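Long-range contacts in guanylate kinase (Coxiella burnetii, PDB 3TR0), which catalyses the ATP-dependent phosphorylation of GMP to GDP and probably serves in recycling GMP: residues N8-S13 with P118-F123; K29-I34 with I183-R188; I38-R43 with D54-D59; A76-R81 with E103-G108. All blocks are in the same frame, centred on the assembly; numbering follows the deposited sequence. Where two conformers were deposited one is given.

In the fold
From the N terminus, strand 9-13 opens the loop of contact 1, which closes only at strand 120-125, its neighbour in the parallel core sheet. Contact 2 starts within that loop, at the end of helix 20-30, and ends beyond it on helix 173-187, so contacts 1 and 2 cross; they meet where Asn8 and Phe10 touch Glu187. Contacts 3 and 4 follow in series, both nested inside contact 1 and inside contact 2. The 38-43 with 54-59 pairing builds one side of the smaller mixed sheet, while 76-81 with 103-108 joins that sheet's far strand to the core. Both line the same bound GMP: contact 3 meets its phosphate and O6, contact 4 its amino group and ribose.

Contact 1 of 4, residues N8-S13 with P118-F123; sequences NLFIIS and PALSIF
Phe10 lays its CE1 corner 4.0 Å from CD1 of Leu120, the two side chains running side by side from neighbouring strands and pointing the same way. Ile12 and Ile122 repeat the arrangement farther along the same face, and here the methyl ends meet, CD1 of Ile12 to CD1 of Ile122 at 3.7 Å. Helix 173-187 packs on this face, with Ile184 and Glu187 against Phe10 and Ile183 against Ile122. The other face carries Ile11, whose CB stands 3.9 Å from CB of Ser121, and then Ser13 beside Phe123; Ser13 O lies over one face of the Phe123 ring, displaced toward its rim. Ser13 OG itself turns to Ile104 O, and Ser121 OG to Arg113.

Between the two faces the backbones pair in parallel register. Leu120 N donates to Leu9 O, Ile11 N to Leu120 O at 2.8 Å, Ile122 N to Ile11 O, and Ser13 N to Ile122 O. Before the ladder begins, Asn8 adds a side-chain rung: with CG anti to the backbone N (chi1 -157°), its amide swings across to Pro118, and ND2 donates to Pro118 O at 2.9 Å. The acceptor lies in the amide plane, although the donor stands well above the plane of the Pro118 carbonyl. ND2 also bonds Glu187 OE2, while OD1 accepts from Leu9 N, so both ends of the amide are engaged.

Such pairing of strand 9-13, which runs into the predicted ATP-binding loop, with strand 120-125 belongs to the central parallel sheet of the P-loop kinase fold.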
# COMPACT_ATOMS: atom_id res chain seq x y z
N ASN A 8 -5.41 -11.00 -5.93
CA ASN A 8 -6.12 -9.80 -6.32
C ASN A 8 -5.79 -9.46 -7.77
O ASN A 8 -4.86 -10.02 -8.35
CB ASN A 8 -5.73 -8.64 -5.40
CG ASN A 8 -6.78 -7.54 -5.36
OD1 ASN A 8 -7.73 -7.54 -6.13
ND2 ASN A 8 -6.60 -6.60 -4.44
N LEU A 9 -6.57 -8.56 -8.35
CA LEU A 9 -6.28 -8.01 -9.66
C LEU A 9 -5.60 -6.65 -9.50
O LEU A 9 -6.03 -5.82 -8.71
CB LEU A 9 -7.56 -7.85 -10.47
CG LEU A 9 -8.41 -9.11 -10.66
CD1 LEU A 9 -9.66 -8.79 -11.46
CD2 LEU A 9 -7.59 -10.20 -11.35
N PHE A 10 -4.54 -6.43 -10.27
CA PHE A 10 -3.84 -5.16 -10.25
C PHE A 10 -3.90 -4.55 -11.64
O PHE A 10 -3.25 -5.03 -12.56
CB PHE A 10 -2.39 -5.35 -9.81
CG PHE A 10 -2.26 -5.76 -8.37
CD1 PHE A 10 -2.18 -4.81 -7.37
CD2 PHE A 10 -2.23 -7.10 -8.02
CE1 PHE A 10 -2.06 -5.19 -6.05
CE2 PHE A 10 -2.11 -7.49 -6.70
CZ PHE A 10 -2.03 -6.53 -5.71
N ILE A 11 -4.71 -3.49 -11.77
CA ILE A 11 -4.92 -2.84 -13.05
C ILE A 11 -3.83 -1.81 -13.27
O ILE A 11 -3.57 -0.99 -12.40
CB ILE A 11 -6.29 -2.13 -13.09
CG1 ILE A 11 -7.42 -3.13 -12.83
CG2 ILE A 11 -6.50 -1.42 -14.42
CD1 ILE A 11 -8.71 -2.49 -12.38
N ILE A 12 -3.18 -1.87 -14.43
CA ILE A 12 -2.16 -0.90 -14.79
C ILE A 12 -2.60 -0.17 -16.05
O ILE A 12 -2.77 -0.79 -17.10
CB ILE A 12 -0.82 -1.56 -15.09
CG1 ILE A 12 -0.49 -2.63 -14.04
CG2 ILE A 12 0.28 -0.52 -15.15
CD1 ILE A 12 -0.24 -2.06 -12.67
N SER A 13 -2.78 1.15 -15.96
CA SER A 13 -3.19 1.94 -17.12
C SER A 13 -2.23 3.10 -17.35
O SER A 13 -1.62 3.61 -16.41
CB SER A 13 -4.61 2.47 -16.95
OG SER A 13 -5.53 1.41 -16.71
N PRO A 118 -12.23 -5.68 -4.89
CA PRO A 118 -10.94 -5.54 -4.21
C PRO A 118 -9.82 -5.06 -5.13
O PRO A 118 -8.75 -4.69 -4.63
CB PRO A 118 -10.63 -6.97 -3.74
CG PRO A 118 -11.95 -7.66 -3.73
CD PRO A 118 -12.70 -7.07 -4.88
N ALA A 119 -10.05 -5.07 -6.44
CA ALA A 119 -9.02 -4.68 -7.40
C ALA A 119 -8.38 -3.32 -7.11
O ALA A 119 -9.07 -2.35 -6.78
CB ALA A 119 -9.59 -4.71 -8.82
N LEU A 120 -7.06 -3.26 -7.26
CA LEU A 120 -6.33 -2.00 -7.11
C LEU A 120 -5.90 -1.52 -8.49
O LEU A 120 -5.53 -2.33 -9.34
CB LEU A 120 -5.11 -2.18 -6.21
CG LEU A 120 -5.36 -2.45 -4.72
CD1 LEU A 120 -4.04 -2.44 -3.96
CD2 LEU A 120 -6.32 -1.42 -4.14
N SER A 121 -5.95 -0.21 -8.71
CA SER A 121 -5.58 0.33 -10.01
C SER A 121 -4.45 1.35 -9.88
O SER A 121 -4.43 2.15 -8.94
CB SER A 121 -6.80 0.91 -10.73
OG SER A 121 -7.40 1.96 -9.99
N ILE A 122 -3.51 1.29 -10.82
CA ILE A 122 -2.33 2.15 -10.82
C ILE A 122 -2.23 2.85 -12.17
O ILE A 122 -2.29 2.19 -13.22
CB ILE A 122 -1.04 1.32 -10.64
CG1 ILE A 122 -1.14 0.45 -9.38
CG2 ILE A 122 0.19 2.22 -10.62
CD1 ILE A 122 -0.06 -0.62 -9.30
N PHE A 123 -2.08 4.17 -12.16
CA PHE A 123 -1.91 4.92 -13.40
C PHE A 123 -0.47 5.37 -13.56
O PHE A 123 0.09 6.00 -12.66
CB PHE A 123 -2.85 6.13 -13.44
CG PHE A 123 -3.11 6.65 -14.83
CD1 PHE A 123 -4.24 6.26 -15.53
CD2 PHE A 123 -2.21 7.49 -15.44
CE1 PHE A 123 -4.49 6.73 -16.81
CE2 PHE A 123 -2.44 7.96 -16.73
CZ PHE A 123 -3.58 7.57 -17.41

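Contact 2 of 4, residues K29-I34 with I183-R188; sequences KALAEI and IISAER
The guanidinium of Arg188 meets Ala32 O and Glu33 O at its edge, near its plane, while Leu31 CD2 and Ile34 CB approach it obliquely. Over one face, in the conformer of Ile184 described here, lies CG2 of that residue, displaced toward the rim. The arginine follows Glu187 of helix 173-187 in this P-loop kinase fold, and its target is the turn that leads from helix 20-30 into strand 34-36, an outer strand of the parallel core sheet.

Beside this polar end the packing is apolar. Leu31, the first residue to leave the helical path, sends CD1 to Ile184 CG2 at 3.7 Å. Ile34 holds CG1 anti to its backbone N (chi1 -173°) and thereby points its CD1 at that of Ile184, tip to tip; Ile184 has two conformers, and this meeting belongs to one of them.

NE of Arg188 forms a salt bridge with Asp99, at the start of strand 99-103, which should help fix the rotation of the head group. Glu33 OE2 is 5.4 Å from Arg188 NH1, probably close enough to add some electrostatic attraction without contact. A water accepts from Ala32 N and, weakly, from NH1, linking the two segments a second time. Extended from CG to NE, the arginine chain spans the gap; NH1 gives Ala32 O a weak bond, and Arg188 NH2 donates to the same Ala32 O at 2.8 Å, in the carbonyl plane, with a C=O...N angle of 158°.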
# COMPACT_ATOMS: atom_id res chain seq x y z
N LYS A 29 9.24 -9.93 -13.06
CA LYS A 29 10.54 -10.56 -12.87
C LYS A 29 11.03 -10.38 -11.44
O LYS A 29 11.78 -11.21 -10.92
CB LYS A 29 11.57 -10.00 -13.86
CG LYS A 29 11.78 -10.87 -15.08
CD LYS A 29 10.45 -11.38 -15.62
CE LYS A 29 10.65 -12.48 -16.65
NZ LYS A 29 9.35 -13.10 -17.04
N ALA A 30 10.60 -9.30 -10.81
CA ALA A 30 11.04 -8.96 -9.46
C ALA A 30 10.19 -9.60 -8.37
O ALA A 30 10.65 -9.81 -7.25
CB ALA A 30 11.07 -7.45 -9.29
N LEU A 31 8.94 -9.91 -8.70
CA LEU A 31 8.00 -10.47 -7.73
C LEU A 31 7.60 -11.90 -8.06
O LEU A 31 7.58 -12.30 -9.22
CB LEU A 31 6.74 -9.61 -7.65
CG LEU A 31 6.79 -8.29 -6.90
CD1 LEU A 31 5.47 -7.56 -7.04
CD2 LEU A 31 7.13 -8.52 -5.44
N ALA A 32 7.28 -12.66 -7.02
CA ALA A 32 6.76 -14.01 -7.20
C ALA A 32 5.24 -14.00 -7.12
O ALA A 32 4.64 -13.05 -6.61
CB ALA A 32 7.35 -14.94 -6.15
N GLU A 33 4.62 -15.06 -7.63
CA GLU A 33 3.19 -15.29 -7.49
C GLU A 33 2.33 -14.18 -8.11
O GLU A 33 1.29 -13.81 -7.57
CB GLU A 33 2.82 -15.49 -6.01
CG GLU A 33 3.53 -16.68 -5.37
CD GLU A 33 3.16 -16.87 -3.92
OE1 GLU A 33 2.37 -17.79 -3.62
OE2 GLU A 33 3.66 -16.10 -3.06
N ILE A 34 2.79 -13.66 -9.24
CA ILE A 34 2.02 -12.67 -9.98
C ILE A 34 2.29 -12.85 -11.47
O ILE A 34 3.43 -13.01 -11.89
CB ILE A 34 2.35 -11.23 -9.50
CG1 ILE A 34 1.43 -10.20 -10.17
CG2 ILE A 34 3.81 -10.89 -9.75
CD1 ILE A 34 1.49 -8.82 -9.52
N ILE A 183 3.57 -1.06 -4.02
CA ILE A 183 2.11 -1.08 -4.08
C ILE A 183 1.56 -2.50 -3.98
O ILE A 183 0.61 -2.76 -3.23
CB ILE A 183 1.59 -0.37 -5.34
CG1 ILE A 183 1.86 1.14 -5.25
CG2 ILE A 183 0.10 -0.64 -5.53
CD1 ILE A 183 1.81 1.86 -6.59
N ILE A 184 2.13 -3.42 -4.74
CA ILE A 184 1.70 -4.81 -4.69
C ILE A 184 2.07 -5.45 -3.36
O ILE A 184 1.28 -6.20 -2.77
CB ILE A 184 2.27 -5.63 -5.86
CG1 ILE A 184 1.61 -5.18 -7.16
CG2 ILE A 184 2.05 -7.12 -5.63
CD1 ILE A 184 2.33 -5.63 -8.41
N SER A 185 3.27 -5.15 -2.87
CA SER A 185 3.74 -5.71 -1.60
C SER A 185 2.86 -5.28 -0.43
O SER A 185 2.57 -6.08 0.46
CB SER A 185 5.20 -5.31 -1.35
OG SER A 185 6.06 -5.89 -2.32
N ALA A 186 2.43 -4.02 -0.43
CA ALA A 186 1.56 -3.51 0.62
C ALA A 186 0.18 -4.17 0.57
O ALA A 186 -0.40 -4.47 1.61
CB ALA A 186 1.42 -1.99 0.51
N GLU A 187 -0.34 -4.38 -0.63
CA GLU A 187 -1.64 -5.04 -0.78
C GLU A 187 -1.60 -6.41 -0.12
O GLU A 187 -2.56 -6.84 0.52
CB GLU A 187 -2.01 -5.18 -2.26
CG GLU A 187 -3.44 -5.67 -2.50
CD GLU A 187 -3.61 -7.18 -2.43
OE1 GLU A 187 -2.59 -7.91 -2.36
OE2 GLU A 187 -4.77 -7.63 -2.43
N ARG A 188 -0.47 -7.09 -0.27
CA ARG A 188 -0.33 -8.45 0.23
C ARG A 188 -0.17 -8.50 1.74
O ARG A 188 -0.13 -9.58 2.33
CB ARG A 188 0.87 -9.13 -0.44
CG ARG A 188 0.67 -9.41 -1.93
CD ARG A 188 1.98 -9.82 -2.58
NE ARG A 188 1.77 -10.45 -3.88
CZ ARG A 188 2.74 -10.93 -4.64
NH1 ARG A 188 4.01 -10.85 -4.24
NH2 ARG A 188 2.46 -11.50 -5.81
O HOH W 1 6.79 -12.03 -4.33

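Contact 3 of 4, residues I38-R43 with D54-D59; sequences ISHTTR and DYFFID. With 5GP (guanosine-5'-monophosphate), chain D.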
# COMPACT_ATOMS: atom_id res chain seq x y z
N ILE A 38 -2.37 -11.96 -20.75
CA ILE A 38 -2.14 -11.68 -22.16
C ILE A 38 -3.48 -11.47 -22.85
O ILE A 38 -4.31 -12.39 -22.90
CB ILE A 38 -1.37 -12.82 -22.86
CG1 ILE A 38 -0.00 -13.01 -22.20
CG2 ILE A 38 -1.22 -12.52 -24.34
CD1 ILE A 38 0.77 -11.72 -22.01
N SER A 39 -3.69 -10.27 -23.36
CA SER A 39 -4.97 -9.88 -23.94
C SER A 39 -5.17 -10.41 -25.35
O SER A 39 -4.22 -10.74 -26.06
CB SER A 39 -5.10 -8.35 -23.97
OG SER A 39 -5.06 -7.81 -22.65
N HIS A 40 -6.44 -10.48 -25.76
CA HIS A 40 -6.80 -10.68 -27.15
C HIS A 40 -7.00 -9.31 -27.79
O HIS A 40 -7.48 -8.39 -27.13
CB HIS A 40 -8.08 -11.51 -27.26
CG HIS A 40 -7.89 -12.97 -26.97
ND1 HIS A 40 -7.80 -13.46 -25.68
CD2 HIS A 40 -7.80 -14.04 -27.79
CE1 HIS A 40 -7.65 -14.77 -25.72
NE2 HIS A 40 -7.65 -15.15 -26.99
N THR A 41 -6.62 -9.18 -29.05
CA THR A 41 -6.78 -7.91 -29.76
C THR A 41 -6.98 -8.12 -31.26
O THR A 41 -6.48 -9.09 -31.84
CB THR A 41 -5.57 -6.99 -29.55
OG1 THR A 41 -5.83 -5.71 -30.14
CG2 THR A 41 -4.33 -7.58 -30.20
N THR A 42 -7.73 -7.22 -31.88
CA THR A 42 -7.90 -7.23 -33.33
C THR A 42 -6.90 -6.29 -33.97
O THR A 42 -6.79 -6.21 -35.19
CB THR A 42 -9.32 -6.79 -33.73
OG1 THR A 42 -9.55 -5.45 -33.28
CG2 THR A 42 -10.36 -7.71 -33.13
N ARG A 43 -6.17 -5.56 -33.13
CA ARG A 43 -5.13 -4.66 -33.62
C ARG A 43 -4.13 -5.48 -34.43
O ARG A 43 -3.65 -6.52 -33.98
CB ARG A 43 -4.44 -3.96 -32.44
CG ARG A 43 -3.57 -2.78 -32.84
CD ARG A 43 -2.11 -3.19 -32.98
NE ARG A 43 -1.46 -3.28 -31.68
CZ ARG A 43 -0.39 -4.03 -31.43
NH1 ARG A 43 0.13 -4.77 -32.40
NH2 ARG A 43 0.14 -4.04 -30.22
N ASP A 54 2.99 -10.92 -26.76
CA ASP A 54 2.49 -9.55 -26.71
C ASP A 54 0.97 -9.57 -26.60
O ASP A 54 0.38 -8.89 -25.76
CB ASP A 54 2.92 -8.80 -27.97
CG ASP A 54 4.43 -8.70 -28.08
OD1 ASP A 54 5.01 -7.73 -27.56
OD2 ASP A 54 5.04 -9.61 -28.69
N TYR A 55 0.34 -10.37 -27.46
CA TYR A 55 -1.11 -10.53 -27.45
C TYR A 55 -1.45 -11.87 -28.06
O TYR A 55 -0.60 -12.53 -28.65
CB TYR A 55 -1.78 -9.46 -28.32
CG TYR A 55 -1.81 -8.06 -27.75
CD1 TYR A 55 -2.81 -7.67 -26.87
CD2 TYR A 55 -0.86 -7.12 -28.13
CE1 TYR A 55 -2.85 -6.38 -26.36
CE2 TYR A 55 -0.89 -5.83 -27.62
CZ TYR A 55 -1.88 -5.47 -26.74
OH TYR A 55 -1.91 -4.19 -26.24
N PHE A 56 -2.71 -12.26 -27.92
CA PHE A 56 -3.29 -13.27 -28.77
C PHE A 56 -3.93 -12.49 -29.91
O PHE A 56 -4.96 -11.85 -29.72
CB PHE A 56 -4.34 -14.08 -28.03
CG PHE A 56 -3.78 -14.93 -26.92
CD1 PHE A 56 -3.07 -16.08 -27.20
CD2 PHE A 56 -3.98 -14.58 -25.60
CE1 PHE A 56 -2.56 -16.86 -26.19
CE2 PHE A 56 -3.48 -15.35 -24.58
CZ PHE A 56 -2.77 -16.50 -24.87
N PHE A 57 -3.30 -12.53 -31.08
CA PHE A 57 -3.79 -11.75 -32.20
C PHE A 57 -4.87 -12.51 -32.96
O PHE A 57 -4.64 -13.61 -33.44
CB PHE A 57 -2.63 -11.36 -33.13
CG PHE A 57 -1.57 -10.53 -32.46
CD1 PHE A 57 -1.67 -9.15 -32.44
CD2 PHE A 57 -0.47 -11.13 -31.87
CE1 PHE A 57 -0.69 -8.38 -31.84
CE2 PHE A 57 0.51 -10.36 -31.27
CZ PHE A 57 0.40 -8.99 -31.25
N ILE A 58 -6.04 -11.90 -33.05
CA ILE A 58 -7.17 -12.52 -33.75
C ILE A 58 -7.87 -11.49 -34.62
O ILE A 58 -7.54 -10.31 -34.58
CB ILE A 58 -8.17 -13.13 -32.75
CG1 ILE A 58 -8.64 -12.07 -31.75
CG2 ILE A 58 -7.54 -14.29 -32.01
CD1 ILE A 58 -9.74 -12.56 -30.83
N ASP A 59 -8.84 -11.94 -35.41
CA ASP A 59 -9.60 -11.02 -36.25
C ASP A 59 -10.91 -10.58 -35.60
O ASP A 59 -11.29 -11.10 -34.55
CB ASP A 59 -9.85 -11.62 -37.65
CG ASP A 59 -10.52 -12.99 -37.60
OD1 ASP A 59 -11.36 -13.23 -36.71
OD2 ASP A 59 -10.21 -13.82 -38.48
P 5GP D . -1.38 -1.29 -28.19
O1P 5GP D . -0.50 -2.49 -27.91
O2P 5GP D . -2.25 -1.32 -29.42
O3P 5GP D . -0.51 -0.05 -28.19
O5' 5GP D . -2.27 -0.98 -26.91
C5' 5GP D . -3.36 -0.07 -26.98
C4' 5GP D . -3.97 0.16 -25.63
O4' 5GP D . -5.08 -0.74 -25.45
C3' 5GP D . -3.07 -0.14 -24.44
O3' 5GP D . -2.17 0.91 -24.14
C2' 5GP D . -4.06 -0.43 -23.32
O2' 5GP D . -4.48 0.78 -22.70
C1' 5GP D . -5.26 -1.01 -24.08
N9 5GP D . -5.39 -2.47 -23.90
C8 5GP D . -4.53 -3.45 -24.22
N7 5GP D . -5.09 -4.64 -23.89
C5 5GP D . -6.31 -4.38 -23.36
C6 5GP D . -7.34 -5.16 -22.84
O6 5GP D . -7.24 -6.41 -22.79
N1 5GP D . -8.45 -4.56 -22.39
C2 5GP D . -8.59 -3.23 -22.42
N2 5GP D . -9.71 -2.63 -21.96
N3 5GP D . -7.61 -2.45 -22.92
C4 5GP D . -6.48 -3.02 -23.39
O HOH W 2 -1.64 -8.43 -23.78
O HOH W 3 -5.09 -8.79 -34.55
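Tyr55 and Arg43 meet at the phosphate of the bound GMP, their guanidinium and ring planes 86° apart and Arg43 NH2 3.3 Å from Tyr55 CE2. Both give a hydrogen bond to O1P, Tyr55 from OH at 2.8 Å and Arg43 from NH2 at 2.9 Å, while Arg43 NE donates to O2P. At the base, Ser39 OG donates to O6 at 2.6 Å, so this one pairing of segments holds the nucleotide at its phosphate and its guanine together.

The next shell sets these groups in place. Thr41 puts CG2 over one face of the Tyr55 ring, a CH-pi contact, and Tyr55 CB in turn covers the centre of the Phe57 ring. Bends at chi2 (-96°) and chi3 (-79°) fold the Arg43 chain back toward the phosphate, and a salt bridge from NH1 to Asp49 holds the far side of its head. Thr41 OG1 accepts from Arg43 N, an ST turn that shapes the chain leading into the arginine, and is also hydrogen-bonded to His82 O on strand 81-86.

Farther out, away from the nucleotide, His40 and Phe56 form an offset stack with centroids 4.8 Å apart; Phe56 CB lies over the imidazole face. Ile38 CG2 packs at 3.6 Å from Phe56 CE2. Backbone hydrogen bonds join the segments as parallel strands: Phe56 N to Ser39 O, Thr41 N to Phe56 O and Ile58 N to Thr41 O.

In the GMP-binding part of the fold, strand 56-57 edges the mixed sheet, strand 40-41 lies between it and strand 81-86, and helix 60-69 covers His40 and Ile58 through Met66.

Contact 4 of 4, residues A76-R81 with E103-G108; sequences ATIYER and EIDWQG. With 5GP (guanosine-5'-monophosphate), chain D.
Gln107 reaches across to strand 72-78 from the first turn of helix 106-115, so that in this guanylate kinase a strand of the GMP-binding sheet meets the N-terminal end of that helix beside the guanine pocket. Its CB lies 3.9 Å from CB of Ala76, CG sits over the indole face of neighbouring Trp106, and the chain stays extended beyond CG (chi2 175°) to carry the amide alongside Ile78. At the tip NE2 does two jobs. It donates to Thr77 O at 3.1 Å, lying above that carbonyl's plane, and to the syn lone pair of Asp105 OD2 at 2.8 Å; both acceptors lie in the plane of the amide. OE1 accepts a hydrogen bond from a water that also accepts from Thr77 N, a second polar link to the strand.

Asp105 is the N-cap of the helix: OD1 accepts from Gly108 N, and the same oxygen receives the guanine N2 at 3.0 Å. Gln107, gripping OD2, acts as a second-shell residue that should fix the carboxylate's rotation for the base. Asp105 CG lies between the backbone N and the carbonyl carbon (chi1 82°), a placement that brings the carboxylate back over the start of its own helix.

Ile78 comes at Asp105 from the opposite direction, its CD1 3.5 Å from CG of the aspartate and also against the ribose. Ile104 CG2 borders the base near N1, and Gly108 brings its backbone within 3.5 Å of N2, measured from CA. Ala76, on the strand side, touches that same amino group with CB, 3.6 Å from N2.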
# COMPACT_ATOMS: atom_id res chain seq x y z
N ALA A 76 -12.96 -3.58 -24.59
CA ALA A 76 -13.14 -2.19 -24.97
C ALA A 76 -12.67 -1.95 -26.39
O ALA A 76 -11.94 -2.77 -26.96
CB ALA A 76 -12.38 -1.27 -24.01
N THR A 77 -13.09 -0.82 -26.95
CA THR A 77 -12.64 -0.40 -28.26
C THR A 77 -11.70 0.78 -28.11
O THR A 77 -12.02 1.76 -27.44
CB THR A 77 -13.82 0.02 -29.15
OG1 THR A 77 -14.70 -1.10 -29.34
CG2 THR A 77 -13.32 0.50 -30.50
N ILE A 78 -10.53 0.67 -28.74
CA ILE A 78 -9.50 1.70 -28.64
C ILE A 78 -8.89 1.96 -30.01
O ILE A 78 -8.38 1.04 -30.66
CB ILE A 78 -8.40 1.28 -27.66
CG1 ILE A 78 -9.01 0.97 -26.29
CG2 ILE A 78 -7.35 2.38 -27.54
CD1 ILE A 78 -8.10 0.18 -25.39
N TYR A 79 -8.94 3.21 -30.44
CA TYR A 79 -8.47 3.57 -31.78
C TYR A 79 -9.01 2.60 -32.82
O TYR A 79 -8.27 2.05 -33.62
CB TYR A 79 -6.94 3.62 -31.82
CG TYR A 79 -6.37 3.97 -33.18
CD1 TYR A 79 -6.48 5.26 -33.68
CD2 TYR A 79 -5.73 3.02 -33.96
CE1 TYR A 79 -5.97 5.59 -34.93
CE2 TYR A 79 -5.22 3.33 -35.20
CZ TYR A 79 -5.34 4.62 -35.68
OH TYR A 79 -4.82 4.93 -36.92
N GLU A 80 -10.33 2.39 -32.78
CA GLU A 80 -11.02 1.56 -33.76
C GLU A 80 -10.58 0.10 -33.79
O GLU A 80 -10.85 -0.62 -34.76
CB GLU A 80 -10.90 2.17 -35.16
CG GLU A 80 -11.46 3.58 -35.27
CD GLU A 80 -11.50 4.07 -36.70
OE1 GLU A 80 -11.94 3.30 -37.58
OE2 GLU A 80 -11.09 5.23 -36.94
N ARG A 81 -9.91 -0.35 -32.74
CA ARG A 81 -9.53 -1.75 -32.61
C ARG A 81 -10.09 -2.31 -31.30
O ARG A 81 -10.49 -1.56 -30.41
CB ARG A 81 -8.01 -1.92 -32.65
CG ARG A 81 -7.37 -1.43 -33.94
CD ARG A 81 -7.78 -2.26 -35.14
NE ARG A 81 -7.12 -1.80 -36.36
CZ ARG A 81 -7.27 -2.37 -37.55
NH1 ARG A 81 -8.05 -3.43 -37.69
NH2 ARG A 81 -6.63 -1.88 -38.60
N GLU A 103 -2.99 -5.10 -17.92
CA GLU A 103 -2.57 -3.90 -18.63
C GLU A 103 -3.71 -3.50 -19.55
O GLU A 103 -3.76 -3.96 -20.69
CB GLU A 103 -1.32 -4.17 -19.45
CG GLU A 103 -0.12 -4.60 -18.65
CD GLU A 103 1.07 -4.92 -19.54
OE1 GLU A 103 1.00 -5.91 -20.30
OE2 GLU A 103 2.07 -4.17 -19.49
N ILE A 104 -4.62 -2.68 -19.05
CA ILE A 104 -5.83 -2.34 -19.78
C ILE A 104 -6.10 -0.84 -19.71
O ILE A 104 -5.52 -0.16 -18.87
CB ILE A 104 -7.05 -3.11 -19.24
CG1 ILE A 104 -7.25 -2.82 -17.76
CG2 ILE A 104 -6.87 -4.61 -19.46
CD1 ILE A 104 -8.42 -3.56 -17.14
N ASP A 105 -6.96 -0.34 -20.59
CA ASP A 105 -7.22 1.10 -20.64
C ASP A 105 -8.23 1.50 -19.59
O ASP A 105 -8.67 0.67 -18.79
CB ASP A 105 -7.68 1.55 -22.04
CG ASP A 105 -9.16 1.32 -22.27
OD1 ASP A 105 -9.70 0.32 -21.77
OD2 ASP A 105 -9.79 2.14 -22.97
N TRP A 106 -8.60 2.78 -19.57
CA TRP A 106 -9.48 3.30 -18.53
C TRP A 106 -10.89 2.70 -18.61
O TRP A 106 -11.55 2.54 -17.58
CB TRP A 106 -9.54 4.84 -18.56
CG TRP A 106 -10.19 5.42 -19.78
CD1 TRP A 106 -9.57 5.89 -20.90
CD2 TRP A 106 -11.60 5.61 -20.00
NE1 TRP A 106 -10.50 6.35 -21.81
CE2 TRP A 106 -11.75 6.18 -21.28
CE3 TRP A 106 -12.74 5.33 -19.25
CZ2 TRP A 106 -13.00 6.50 -21.81
CZ3 TRP A 106 -13.98 5.65 -19.78
CH2 TRP A 106 -14.10 6.22 -21.05
N GLN A 107 -11.33 2.37 -19.82
CA GLN A 107 -12.64 1.75 -20.01
C GLN A 107 -12.66 0.36 -19.38
O GLN A 107 -13.60 -0.00 -18.69
CB GLN A 107 -12.98 1.63 -21.49
CG GLN A 107 -12.96 2.94 -22.24
CD GLN A 107 -13.19 2.75 -23.73
OE1 GLN A 107 -14.31 2.90 -24.21
NE2 GLN A 107 -12.13 2.43 -24.45
N GLY A 108 -11.61 -0.41 -19.64
CA GLY A 108 -11.50 -1.73 -19.06
C GLY A 108 -11.40 -1.66 -17.54
O GLY A 108 -11.98 -2.49 -16.84
P 5GP D . -1.38 -1.29 -28.19
O1P 5GP D . -0.50 -2.49 -27.91
O2P 5GP D . -2.25 -1.32 -29.42
O3P 5GP D . -0.51 -0.05 -28.19
O5' 5GP D . -2.27 -0.98 -26.91
C5' 5GP D . -3.36 -0.07 -26.98
C4' 5GP D . -3.97 0.16 -25.63
O4' 5GP D . -5.08 -0.74 -25.45
C3' 5GP D . -3.07 -0.14 -24.44
O3' 5GP D . -2.17 0.91 -24.14
C2' 5GP D . -4.06 -0.43 -23.32
O2' 5GP D . -4.48 0.78 -22.70
C1' 5GP D . -5.26 -1.01 -24.08
N9 5GP D . -5.39 -2.47 -23.90
C8 5GP D . -4.53 -3.45 -24.22
N7 5GP D . -5.09 -4.64 -23.89
C5 5GP D . -6.31 -4.38 -23.36
C6 5GP D . -7.34 -5.16 -22.84
O6 5GP D . -7.24 -6.41 -22.79
N1 5GP D . -8.45 -4.56 -22.39
C2 5GP D . -8.59 -3.23 -22.42
N2 5GP D . -9.71 -2.63 -21.96
N3 5GP D . -7.61 -2.45 -22.92
C4 5GP D . -6.48 -3.02 -23.39
O HOH W 4 -15.28 0.51 -25.66